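Local structure of tyrocidine synthetase 3 (Brevibacillus brevis, 2JGP) at residues V352-T357 with N373-R378; R1-A6 with G29-F34; R146-R151 with R250-D255; K271-W276 with Q405-E410. The protein is a multifunctional nonribosomal peptide synthetase that takes part in assembling the antibiotic tyrocidine, represented here by a peptidyl carrier domain and the condensation domain that forms a peptide bond. One frame throughout, in Å; residues are numbered along the deposited sequence.

Contact 1: V352-T357 with N373-R378; sequences VGTPIT and NTLAMR
Thr354 and Leu375 face each other in a hydrogen-bonded pair: Thr354 N reaches Leu375 O at 2.9 Å, and Leu375 N returns to Thr354 O at 3.1 Å. Val352 with Met377 and Ile356 with Asn373 are paired in the same reciprocal way, each through two hydrogen bonds. Beside Thr354 N, its own OG1 makes a weak second bond to Leu375 O, because chi1 of 57° sets the hydroxyl between N and the carbonyl carbon. The bent Met377 chain crosses Thr354 at about a right angle and brings CE to 3.4 Å from Thr354 OG1. Further along, Ile356 CD1 lies 3.9 Å from Leu375 CD2, while Ile356 CG1 runs alongside Asn373 CB at 3.8 Å. The two strands form a twisted antiparallel pair, their axes 149° apart, buried within the condensation domain. On the opposite face from Thr354, Thr374 CG2 fills the place beside the side-chain-less Gly353, 4.0 Å from its CA. Outside the pair, Gly353 bonds through its backbone to Thr430 and Phe432 on strand 430-435. Helix 387-403 backs Leu375 with Ala401 and Tyr402, and helix 329-345 packs Tyr330 against Thr354 and Leu334 against Met377.

Contact 2: R1-A6 with G29-F34; sequences RSEYVA and GALDDF
Val5 docks on a type I beta turn, Gly29 to Asp32, so that the extended N-terminal segment lies against the loop that follows the first helix of the peptidyl carrier domain. One direct backbone bond joins them, Ala30 N to Val5 O at 2.8 Å. The apolar part is built on Val5: with CG1 anti to the backbone N (chi1 171°), CG1 faces Ala30 CB and CG2 lies 3.7 Å from Leu31 CD1. Tyr4 CE1 comes to 3.5 Å from Gly29 CA, and the hydroxyl of the same ring bonds to Lys395 of the condensation domain, linking the two domains. Water adds a third kind of tie. One molecule donates to Glu3 O and accepts from Val5 N and Leu31 N; a second joins Ser2 O to Asp32 OD2. The charged pair is a salt bridge, Arg1 NH1 to Asp32 OD2 at 3.1 Å, in which the oxygen meets the guanidinium at its edge although the two planes are 64° apart. That carboxylate is also fixed from inside its turn, where Gly29 N points almost straight (173°) at the anti lone pair of Asp32 OD2, 2.6 Å away.

Contact 3: R146-R151 with R250-D255; sequences RHESLR and RIQYKD
Glu148 meets Gln252 and Lys254 where the 3-10 turn after helix 133-146 comes up to the N terminus of helix 253-263 in the condensation domain. Gln252 is the N-cap residue, and Asp255 at the third helical position accepts Gln252 N on OD2, as in one half of a capping box. The tight part is charged. Lys254 NZ gives a hydrogen bond of 2.8 Å to the syn lone pair of Glu148 OE1 and a weak one to Glu148 OE2, so the ammonium straddles the carboxylate. Chi1 of 68° and the extended chain that follows bring Lys254 CD alongside Glu148 OE1, at 3.4 Å, and a bend at the last torsion (chi4 -66°) folds NZ back onto the carboxylate. In the Gln252 conformer described, one of two modelled, the amide stacks on the Glu148 side chain: amide and carboxylate planes are 23° apart, and Glu148 CB is 3.6 Å from Gln252 CD. Strand 160-165 adds Ile165, which touches both Glu148 and Lys254. The looser links run through water: one molecule accepts from Lys254 N and donates to Glu148 OE1, the oxygen already held by the lysine; another accepts from Ser149 N and donates to Gln252 OE1. Ser149 touches the helix lightly. Its hydroxyl bonds to Val368 O, and Ser149 OG stays 3.7 Å from Tyr253 CB.

Contact 4: K271-W276 with Q405-E410; sequences KQEAYW and QDYPFE
Helix 267-279 and the loop entering helix 409-415 approach most closely at Gln272 and Tyr407, whose CA atoms are 5.8 Å apart, a helix-to-loop packing inside the condensation domain. Tyr407 lies with one ring face against the helix: Glu273 CA sits 3.8 Å from the ring centroid, only 11° off the ring normal, a CH-pi contact made by the helix backbone itself. The ring then slides past Trp276, their planes 16° apart but with little overlap, and the closest atoms are Tyr407 CD2 and Trp276 CD1 at 3.6 Å. Trp276 NE1 is held by His404 O, just before the loop segment, which fixes the turn of the indole. Gln272 bends at chi2 (-72°) to run alongside Asp406. In this way Gln272 OE1 accepts Asp406 N at 2.9 Å in its carbonyl plane, while Gln272 NE2 bonds to Gly403 O, so the amide is held at both ends, by the loop at Asp406 and by the end of helix 387-403 at Gly403. The Asp406 carboxylate turns to Arg14 of helix 10-23, a salt bridge to the carrier domain. Extended Glu273 crosses the tyrosine obliquely, and Glu273 OE1 takes a weak hydrogen bond from Tyr407 OH at 2.8 Å.

In the fold
From the N terminus, contact 2 closes first, a short loop holding helix 10-23 of the carrier domain. Contact 3 opens and closes next, in series, spanning 98 residues that include the strands between 152 and 220 and helix 227-241. Helix 253-263 leads from it into helix 267-279, where contact 4 opens; its 128-residue loop encloses contact 1, whose strands are joined by residues 358-372. That connection returns to contact 3 through Val368 and Met370. Contacts 1 and 4 touch, with Trp276 CZ3 near Ala376 O and Gln405 beside Ile356 and Asn373. Contact 2 stands apart, its centre about 28 Å from that of contact 4, yet Tyr4 and Arg14 bring the carrier domain onto the condensation domain.

Contact 1: V352-T357 with N373-R378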
# COMPACT_ATOMS: atom_id res chain seq x y z
N VAL A 352 -14.31 -1.57 1.44
CA VAL A 352 -13.33 -0.63 1.98
C VAL A 352 -12.04 -0.78 1.20
O VAL A 352 -11.53 -1.88 1.06
CB VAL A 352 -13.04 -0.92 3.47
CG1 VAL A 352 -11.88 -0.05 3.97
CG2 VAL A 352 -14.31 -0.71 4.32
N GLY A 353 -11.51 0.33 0.69
CA GLY A 353 -10.22 0.32 0.00
C GLY A 353 -9.09 0.12 0.99
O GLY A 353 -9.03 0.81 2.00
N THR A 354 -8.21 -0.84 0.72
CA THR A 354 -7.03 -1.06 1.56
C THR A 354 -5.74 -1.00 0.74
O THR A 354 -5.43 -1.92 -0.02
CB THR A 354 -7.10 -2.40 2.31
OG1 THR A 354 -7.24 -3.48 1.38
CG2 THR A 354 -8.28 -2.41 3.29
N PRO A 355 -4.99 0.10 0.87
CA PRO A 355 -3.70 0.17 0.19
C PRO A 355 -2.71 -0.88 0.71
O PRO A 355 -2.70 -1.19 1.90
CB PRO A 355 -3.21 1.59 0.50
CG PRO A 355 -4.45 2.36 0.85
CD PRO A 355 -5.31 1.37 1.56
N ILE A 356 -1.93 -1.43 -0.21
CA ILE A 356 -0.83 -2.35 0.10
C ILE A 356 0.41 -1.81 -0.57
O ILE A 356 0.32 -1.00 -1.49
CB ILE A 356 -1.11 -3.78 -0.41
CG1 ILE A 356 -1.39 -3.80 -1.91
CG2 ILE A 356 -2.27 -4.40 0.36
CD1 ILE A 356 -1.55 -5.20 -2.50
N THR A 357 1.58 -2.24 -0.11
CA THR A 357 2.84 -1.69 -0.64
C THR A 357 3.07 -2.10 -2.09
O THR A 357 3.71 -1.37 -2.86
CB THR A 357 4.07 -2.15 0.19
OG1 THR A 357 4.27 -3.55 0.00
CG2 THR A 357 3.87 -1.85 1.67
N ASN A 373 -0.58 -0.34 -4.40
CA ASN A 373 -1.76 -0.89 -5.05
C ASN A 373 -2.89 -0.74 -4.04
O ASN A 373 -2.63 -0.58 -2.86
CB ASN A 373 -1.53 -2.37 -5.39
CG ASN A 373 -2.56 -2.95 -6.37
OD1 ASN A 373 -3.27 -2.22 -7.07
ND2 ASN A 373 -2.61 -4.28 -6.44
N THR A 374 -4.13 -0.77 -4.50
CA THR A 374 -5.27 -0.76 -3.60
C THR A 374 -6.11 -2.00 -3.88
O THR A 374 -6.31 -2.38 -5.04
CB THR A 374 -6.13 0.50 -3.75
OG1 THR A 374 -5.32 1.67 -3.58
CG2 THR A 374 -7.25 0.53 -2.71
N LEU A 375 -6.55 -2.64 -2.81
CA LEU A 375 -7.47 -3.76 -2.91
C LEU A 375 -8.84 -3.29 -2.45
O LEU A 375 -8.96 -2.65 -1.41
CB LEU A 375 -7.00 -4.91 -2.02
CG LEU A 375 -5.54 -5.33 -2.18
CD1 LEU A 375 -5.24 -6.45 -1.18
CD2 LEU A 375 -5.23 -5.75 -3.61
N ALA A 376 -9.87 -3.62 -3.23
CA ALA A 376 -11.25 -3.37 -2.82
C ALA A 376 -11.68 -4.51 -1.91
O ALA A 376 -11.99 -5.60 -2.39
CB ALA A 376 -12.15 -3.29 -4.04
N MET A 377 -11.68 -4.26 -0.61
CA MET A 377 -11.99 -5.29 0.37
C MET A 377 -13.49 -5.29 0.69
O MET A 377 -14.00 -4.33 1.27
CB MET A 377 -11.18 -5.06 1.64
CG MET A 377 -10.94 -6.30 2.44
SD MET A 377 -9.73 -7.40 1.66
CE MET A 377 -8.17 -6.66 2.11
N ARG A 378 -14.18 -6.36 0.29
CA ARG A 378 -15.62 -6.48 0.50
C ARG A 378 -15.92 -7.42 1.66
O ARG A 378 -15.42 -8.54 1.70
CB ARG A 378 -16.31 -6.99 -0.77
CG ARG A 378 -17.83 -7.11 -0.65
CD ARG A 378 -18.41 -7.60 -1.96
NE ARG A 378 -19.88 -7.64 -1.94
CZ ARG A 378 -20.63 -7.72 -3.04
NH1 ARG A 378 -20.08 -7.78 -4.25
NH2 ARG A 378 -21.96 -7.75 -2.92

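Contact 2: R1-A6 with G29-F34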
# COMPACT_ATOMS: atom_id res chain seq x y z
N ARG A 1 -1.02 -31.35 15.24
CA ARG A 1 -0.99 -29.92 14.82
C ARG A 1 0.21 -29.15 15.34
O ARG A 1 0.45 -29.10 16.55
CB ARG A 1 -2.24 -29.21 15.33
CG ARG A 1 -3.39 -29.26 14.38
CD ARG A 1 -3.17 -28.37 13.19
NE ARG A 1 -4.40 -28.29 12.42
CZ ARG A 1 -4.58 -27.50 11.38
NH1 ARG A 1 -3.61 -26.71 10.93
NH2 ARG A 1 -5.74 -27.51 10.77
N SER A 2 0.94 -28.52 14.43
CA SER A 2 1.97 -27.57 14.81
C SER A 2 1.30 -26.32 15.37
O SER A 2 0.12 -26.06 15.12
CB SER A 2 2.82 -27.19 13.59
OG SER A 2 3.39 -28.35 13.01
N GLU A 3 2.06 -25.57 16.16
CA GLU A 3 1.65 -24.23 16.58
C GLU A 3 1.22 -23.41 15.36
O GLU A 3 1.88 -23.44 14.32
CB GLU A 3 2.81 -23.55 17.29
CG GLU A 3 2.59 -22.10 17.64
CD GLU A 3 3.80 -21.49 18.29
OE1 GLU A 3 4.88 -21.49 17.66
OE2 GLU A 3 3.70 -21.03 19.44
N TYR A 4 0.12 -22.67 15.49
CA TYR A 4 -0.38 -21.89 14.37
C TYR A 4 0.41 -20.60 14.23
O TYR A 4 0.52 -19.82 15.18
CB TYR A 4 -1.86 -21.55 14.52
CG TYR A 4 -2.38 -20.73 13.35
CD1 TYR A 4 -2.43 -21.29 12.07
CD2 TYR A 4 -2.80 -19.42 13.51
CE1 TYR A 4 -2.90 -20.56 10.98
CE2 TYR A 4 -3.26 -18.68 12.42
CZ TYR A 4 -3.31 -19.25 11.17
OH TYR A 4 -3.77 -18.53 10.10
N VAL A 5 0.95 -20.40 13.03
CA VAL A 5 1.54 -19.15 12.62
C VAL A 5 0.82 -18.70 11.36
O VAL A 5 0.82 -19.40 10.35
CB VAL A 5 3.05 -19.31 12.37
CG1 VAL A 5 3.62 -18.06 11.73
CG2 VAL A 5 3.77 -19.64 13.69
N ALA A 6 0.17 -17.54 11.42
CA ALA A 6 -0.63 -17.07 10.28
C ALA A 6 0.29 -16.77 9.09
O ALA A 6 1.42 -16.35 9.30
CB ALA A 6 -1.42 -15.83 10.66
N GLY A 29 -1.25 -23.11 8.82
CA GLY A 29 -0.31 -22.04 9.12
C GLY A 29 1.09 -22.34 8.61
O GLY A 29 1.36 -23.41 8.06
N ALA A 30 1.99 -21.39 8.84
CA ALA A 30 3.34 -21.42 8.29
C ALA A 30 4.19 -22.62 8.74
O ALA A 30 5.09 -23.06 8.01
CB ALA A 30 4.07 -20.11 8.60
N LEU A 31 3.93 -23.14 9.94
CA LEU A 31 4.70 -24.26 10.48
C LEU A 31 4.08 -25.62 10.20
O LEU A 31 4.67 -26.65 10.54
CB LEU A 31 4.89 -24.09 12.00
CG LEU A 31 5.56 -22.79 12.47
CD1 LEU A 31 5.66 -22.75 13.99
CD2 LEU A 31 6.94 -22.64 11.83
N ASP A 32 2.89 -25.65 9.60
CA ASP A 32 2.20 -26.93 9.38
C ASP A 32 2.94 -27.79 8.36
O ASP A 32 3.44 -27.28 7.36
CB ASP A 32 0.75 -26.70 8.96
CG ASP A 32 -0.16 -26.38 10.15
OD1 ASP A 32 -0.13 -27.11 11.16
OD2 ASP A 32 -0.92 -25.40 10.06
N ASP A 33 3.00 -29.09 8.64
CA ASP A 33 3.67 -30.06 7.77
C ASP A 33 2.60 -30.88 7.06
O ASP A 33 1.70 -31.44 7.70
CB ASP A 33 4.59 -30.96 8.61
CG ASP A 33 5.27 -32.06 7.79
OD1 ASP A 33 4.58 -32.96 7.28
OD2 ASP A 33 6.51 -32.03 7.67
N PHE A 34 2.70 -30.95 5.73
CA PHE A 34 1.69 -31.58 4.87
C PHE A 34 1.37 -33.02 5.29
O PHE A 34 0.21 -33.44 5.29
CB PHE A 34 2.15 -31.56 3.41
CG PHE A 34 1.11 -32.06 2.45
CD1 PHE A 34 0.06 -31.25 2.07
CD2 PHE A 34 1.18 -33.35 1.94
CE1 PHE A 34 -0.91 -31.71 1.20
CE2 PHE A 34 0.21 -33.82 1.06
CZ PHE A 34 -0.83 -32.99 0.69
O HOH W 1 -1.25 -24.80 13.00
O HOH W 2 1.32 -29.81 10.89
O HOH W 3 1.52 -23.13 11.68

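Contact 3: R146-R151 with R250-D255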
# COMPACT_ATOMS: atom_id res chain seq x y z
N ARG A 146 22.00 6.15 -8.82
CA ARG A 146 21.66 4.85 -8.23
C ARG A 146 20.30 4.31 -8.67
O ARG A 146 20.17 3.11 -8.93
CB ARG A 146 21.70 4.95 -6.70
CG ARG A 146 21.19 3.72 -5.95
CD ARG A 146 21.44 3.89 -4.46
NE ARG A 146 20.77 2.88 -3.64
CZ ARG A 146 21.19 1.63 -3.50
NH1 ARG A 146 22.26 1.19 -4.16
NH2 ARG A 146 20.52 0.79 -2.73
N HIS A 147 19.30 5.18 -8.72
CA HIS A 147 17.92 4.75 -8.92
C HIS A 147 17.43 5.09 -10.33
O HIS A 147 17.25 6.26 -10.66
CB HIS A 147 17.01 5.42 -7.88
CG HIS A 147 17.29 4.98 -6.48
ND1 HIS A 147 17.08 3.68 -6.05
CD2 HIS A 147 17.78 5.65 -5.41
CE1 HIS A 147 17.42 3.58 -4.78
NE2 HIS A 147 17.85 4.76 -4.36
N GLU A 148 17.23 4.06 -11.16
CA GLU A 148 16.83 4.25 -12.56
C GLU A 148 15.54 5.04 -12.71
O GLU A 148 15.35 5.72 -13.72
CB GLU A 148 16.67 2.91 -13.29
CG GLU A 148 17.94 2.32 -13.83
CD GLU A 148 17.72 1.13 -14.76
OE1 GLU A 148 16.58 0.64 -14.88
OE2 GLU A 148 18.72 0.69 -15.37
N SER A 149 14.65 4.93 -11.72
CA SER A 149 13.40 5.69 -11.76
C SER A 149 13.66 7.20 -11.78
O SER A 149 12.88 7.96 -12.34
CB SER A 149 12.50 5.31 -10.59
OG SER A 149 11.98 4.00 -10.78
N LEU A 150 14.77 7.63 -11.17
CA LEU A 150 15.16 9.05 -11.19
C LEU A 150 15.87 9.46 -12.48
O LEU A 150 16.25 10.63 -12.64
CB LEU A 150 16.04 9.37 -9.98
CG LEU A 150 15.40 9.15 -8.60
CD1 LEU A 150 16.34 9.60 -7.50
CD2 LEU A 150 14.04 9.86 -8.50
N ARG A 151 16.07 8.51 -13.39
CA ARG A 151 16.62 8.80 -14.72
C ARG A 151 15.64 8.37 -15.82
O ARG A 151 16.03 8.19 -16.97
CB ARG A 151 17.97 8.11 -14.89
CG ARG A 151 19.04 8.70 -13.98
CD ARG A 151 20.38 7.97 -14.06
NE ARG A 151 20.37 6.68 -13.34
CZ ARG A 151 20.40 5.48 -13.92
NH1 ARG A 151 20.41 5.34 -15.24
NH2 ARG A 151 20.41 4.39 -13.16
N ARG A 250 19.59 -5.57 -7.11
CA ARG A 250 19.50 -6.68 -8.06
C ARG A 250 18.50 -6.42 -9.17
O ARG A 250 18.74 -6.75 -10.33
CB ARG A 250 19.10 -7.97 -7.34
CG ARG A 250 18.92 -9.14 -8.31
CD ARG A 250 18.71 -10.48 -7.63
NE ARG A 250 18.69 -11.52 -8.65
CZ ARG A 250 17.62 -11.90 -9.35
NH1 ARG A 250 16.43 -11.35 -9.14
NH2 ARG A 250 17.74 -12.84 -10.27
N ILE A 251 17.36 -5.85 -8.79
CA ILE A 251 16.22 -5.70 -9.67
C ILE A 251 15.82 -4.23 -9.74
O ILE A 251 15.89 -3.51 -8.74
CB ILE A 251 15.03 -6.56 -9.14
CG1 ILE A 251 15.41 -8.05 -9.08
CG2 ILE A 251 13.80 -6.39 -10.00
CD1 ILE A 251 15.72 -8.68 -10.43
N GLN A 252 15.43 -3.79 -10.93
CA GLN A 252 15.00 -2.40 -11.12
C GLN A 252 13.54 -2.31 -11.55
O GLN A 252 12.91 -3.31 -11.85
CB GLN A 252 15.92 -1.68 -12.12
CG GLN A 252 17.07 -0.92 -11.45
CD GLN A 252 16.62 0.37 -10.78
OE1 GLN A 252 15.43 0.74 -10.82
NE2 GLN A 252 17.57 1.07 -10.16
N TYR A 253 12.99 -1.10 -11.52
CA TYR A 253 11.57 -0.92 -11.83
C TYR A 253 11.21 -1.45 -13.22
O TYR A 253 10.18 -2.09 -13.38
CB TYR A 253 11.12 0.54 -11.70
CG TYR A 253 9.62 0.67 -11.65
CD1 TYR A 253 8.93 0.46 -10.47
CD2 TYR A 253 8.87 0.95 -12.80
CE1 TYR A 253 7.55 0.55 -10.41
CE2 TYR A 253 7.50 1.05 -12.75
CZ TYR A 253 6.84 0.85 -11.55
OH TYR A 253 5.47 0.95 -11.48
N LYS A 254 12.07 -1.22 -14.21
CA LYS A 254 11.76 -1.67 -15.57
C LYS A 254 11.64 -3.20 -15.66
O LYS A 254 10.89 -3.71 -16.48
CB LYS A 254 12.79 -1.15 -16.58
CG LYS A 254 14.20 -1.72 -16.47
CD LYS A 254 15.11 -0.99 -17.45
CE LYS A 254 16.45 -1.68 -17.61
NZ LYS A 254 17.25 -1.64 -16.37
N ASP A 255 12.36 -3.90 -14.79
CA ASP A 255 12.27 -5.36 -14.70
C ASP A 255 10.87 -5.76 -14.23
O ASP A 255 10.25 -6.68 -14.79
CB ASP A 255 13.31 -5.93 -13.72
CG ASP A 255 14.75 -5.62 -14.14
OD1 ASP A 255 15.05 -5.65 -15.35
OD2 ASP A 255 15.58 -5.39 -13.23
O HOH W 4 13.91 0.98 -14.02
O HOH W 5 14.43 3.14 -9.31

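Contact 4: K271-W276 with Q405-E410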
# COMPACT_ATOMS: atom_id res chain seq x y z
N LYS A 271 -6.53 -16.01 -13.61
CA LYS A 271 -7.00 -16.47 -12.31
C LYS A 271 -6.95 -15.36 -11.27
O LYS A 271 -7.85 -15.27 -10.42
CB LYS A 271 -6.17 -17.67 -11.84
CG LYS A 271 -6.38 -18.94 -12.65
CD LYS A 271 -7.74 -19.57 -12.38
CE LYS A 271 -7.90 -20.89 -13.11
NZ LYS A 271 -9.23 -21.52 -12.85
N GLN A 272 -5.92 -14.51 -11.31
CA GLN A 272 -5.87 -13.32 -10.44
C GLN A 272 -7.09 -12.45 -10.71
O GLN A 272 -7.75 -12.01 -9.78
CB GLN A 272 -4.60 -12.48 -10.68
CG GLN A 272 -3.28 -13.16 -10.35
CD GLN A 272 -3.05 -13.31 -8.87
OE1 GLN A 272 -2.85 -12.33 -8.16
NE2 GLN A 272 -3.08 -14.55 -8.39
N GLU A 273 -7.37 -12.22 -11.99
CA GLU A 273 -8.52 -11.43 -12.41
C GLU A 273 -9.84 -12.07 -12.00
O GLU A 273 -10.72 -11.40 -11.45
CB GLU A 273 -8.50 -11.25 -13.93
CG GLU A 273 -9.73 -10.55 -14.50
CD GLU A 273 -9.60 -10.29 -15.98
OE1 GLU A 273 -9.45 -9.11 -16.36
OE2 GLU A 273 -9.65 -11.26 -16.76
N ALA A 274 -9.97 -13.37 -12.27
CA ALA A 274 -11.21 -14.11 -12.04
C ALA A 274 -11.71 -13.98 -10.61
O ALA A 274 -12.91 -13.84 -10.38
CB ALA A 274 -11.02 -15.58 -12.38
N TYR A 275 -10.78 -14.00 -9.66
CA TYR A 275 -11.14 -13.82 -8.25
C TYR A 275 -11.91 -12.52 -8.03
O TYR A 275 -12.94 -12.51 -7.36
CB TYR A 275 -9.90 -13.85 -7.34
CG TYR A 275 -10.26 -13.48 -5.92
CD1 TYR A 275 -10.80 -14.42 -5.05
CD2 TYR A 275 -10.13 -12.17 -5.48
CE1 TYR A 275 -11.16 -14.07 -3.76
CE2 TYR A 275 -10.49 -11.81 -4.20
CZ TYR A 275 -11.00 -12.76 -3.34
OH TYR A 275 -11.36 -12.39 -2.07
N TRP A 276 -11.41 -11.43 -8.61
CA TRP A 276 -11.99 -10.11 -8.41
C TRP A 276 -13.31 -9.94 -9.16
O TRP A 276 -14.24 -9.31 -8.65
CB TRP A 276 -10.99 -9.03 -8.81
CG TRP A 276 -9.82 -9.00 -7.89
CD1 TRP A 276 -8.55 -9.40 -8.16
CD2 TRP A 276 -9.83 -8.59 -6.52
NE1 TRP A 276 -7.76 -9.25 -7.05
CE2 TRP A 276 -8.52 -8.75 -6.02
CE3 TRP A 276 -10.82 -8.09 -5.66
CZ2 TRP A 276 -8.16 -8.43 -4.71
CZ3 TRP A 276 -10.47 -7.77 -4.36
CH2 TRP A 276 -9.15 -7.94 -3.89
N GLN A 405 -3.44 -10.45 -5.43
CA GLN A 405 -3.05 -9.04 -5.51
C GLN A 405 -2.39 -8.63 -6.83
O GLN A 405 -2.21 -7.43 -7.09
CB GLN A 405 -2.13 -8.68 -4.34
CG GLN A 405 -0.70 -9.20 -4.47
CD GLN A 405 0.16 -8.75 -3.32
OE1 GLN A 405 0.87 -7.74 -3.41
NE2 GLN A 405 0.10 -9.48 -2.22
N ASP A 406 -2.02 -9.60 -7.66
CA ASP A 406 -1.33 -9.29 -8.91
C ASP A 406 -2.30 -9.05 -10.06
O ASP A 406 -2.12 -9.55 -11.18
CB ASP A 406 -0.31 -10.39 -9.23
CG ASP A 406 0.81 -10.44 -8.21
OD1 ASP A 406 1.49 -9.42 -8.03
OD2 ASP A 406 1.00 -11.49 -7.58
N TYR A 407 -3.34 -8.29 -9.76
CA TYR A 407 -4.29 -7.78 -10.74
C TYR A 407 -4.43 -6.28 -10.48
O TYR A 407 -4.92 -5.89 -9.43
CB TYR A 407 -5.63 -8.49 -10.58
CG TYR A 407 -6.67 -8.10 -11.60
CD1 TYR A 407 -6.46 -8.31 -12.96
CD2 TYR A 407 -7.89 -7.54 -11.21
CE1 TYR A 407 -7.42 -7.96 -13.90
CE2 TYR A 407 -8.85 -7.19 -12.14
CZ TYR A 407 -8.61 -7.40 -13.48
OH TYR A 407 -9.57 -7.06 -14.40
N PRO A 408 -3.95 -5.44 -11.41
CA PRO A 408 -4.02 -3.98 -11.24
C PRO A 408 -5.44 -3.47 -10.98
O PRO A 408 -6.38 -3.86 -11.68
CB PRO A 408 -3.51 -3.45 -12.58
CG PRO A 408 -2.64 -4.52 -13.11
CD PRO A 408 -3.27 -5.80 -12.67
N PHE A 409 -5.58 -2.59 -9.99
CA PHE A 409 -6.87 -1.96 -9.69
C PHE A 409 -7.43 -1.27 -10.94
O PHE A 409 -8.64 -1.24 -11.14
CB PHE A 409 -6.75 -0.97 -8.53
CG PHE A 409 -8.07 -0.43 -8.06
CD1 PHE A 409 -8.93 -1.21 -7.31
CD2 PHE A 409 -8.47 0.86 -8.41
CE1 PHE A 409 -10.16 -0.72 -6.89
CE2 PHE A 409 -9.70 1.36 -7.99
CZ PHE A 409 -10.55 0.57 -7.24
N GLU A 410 -6.54 -0.74 -11.78
CA GLU A 410 -6.92 -0.08 -13.04
C GLU A 410 -7.67 -1.01 -13.99
O GLU A 410 -8.60 -0.59 -14.67
CB GLU A 410 -5.67 0.45 -13.77
CG GLU A 410 -4.93 1.58 -13.06
CD GLU A 410 -3.97 1.08 -11.99
OE1 GLU A 410 -3.52 -0.08 -12.08
OE2 GLU A 410 -3.66 1.86 -11.06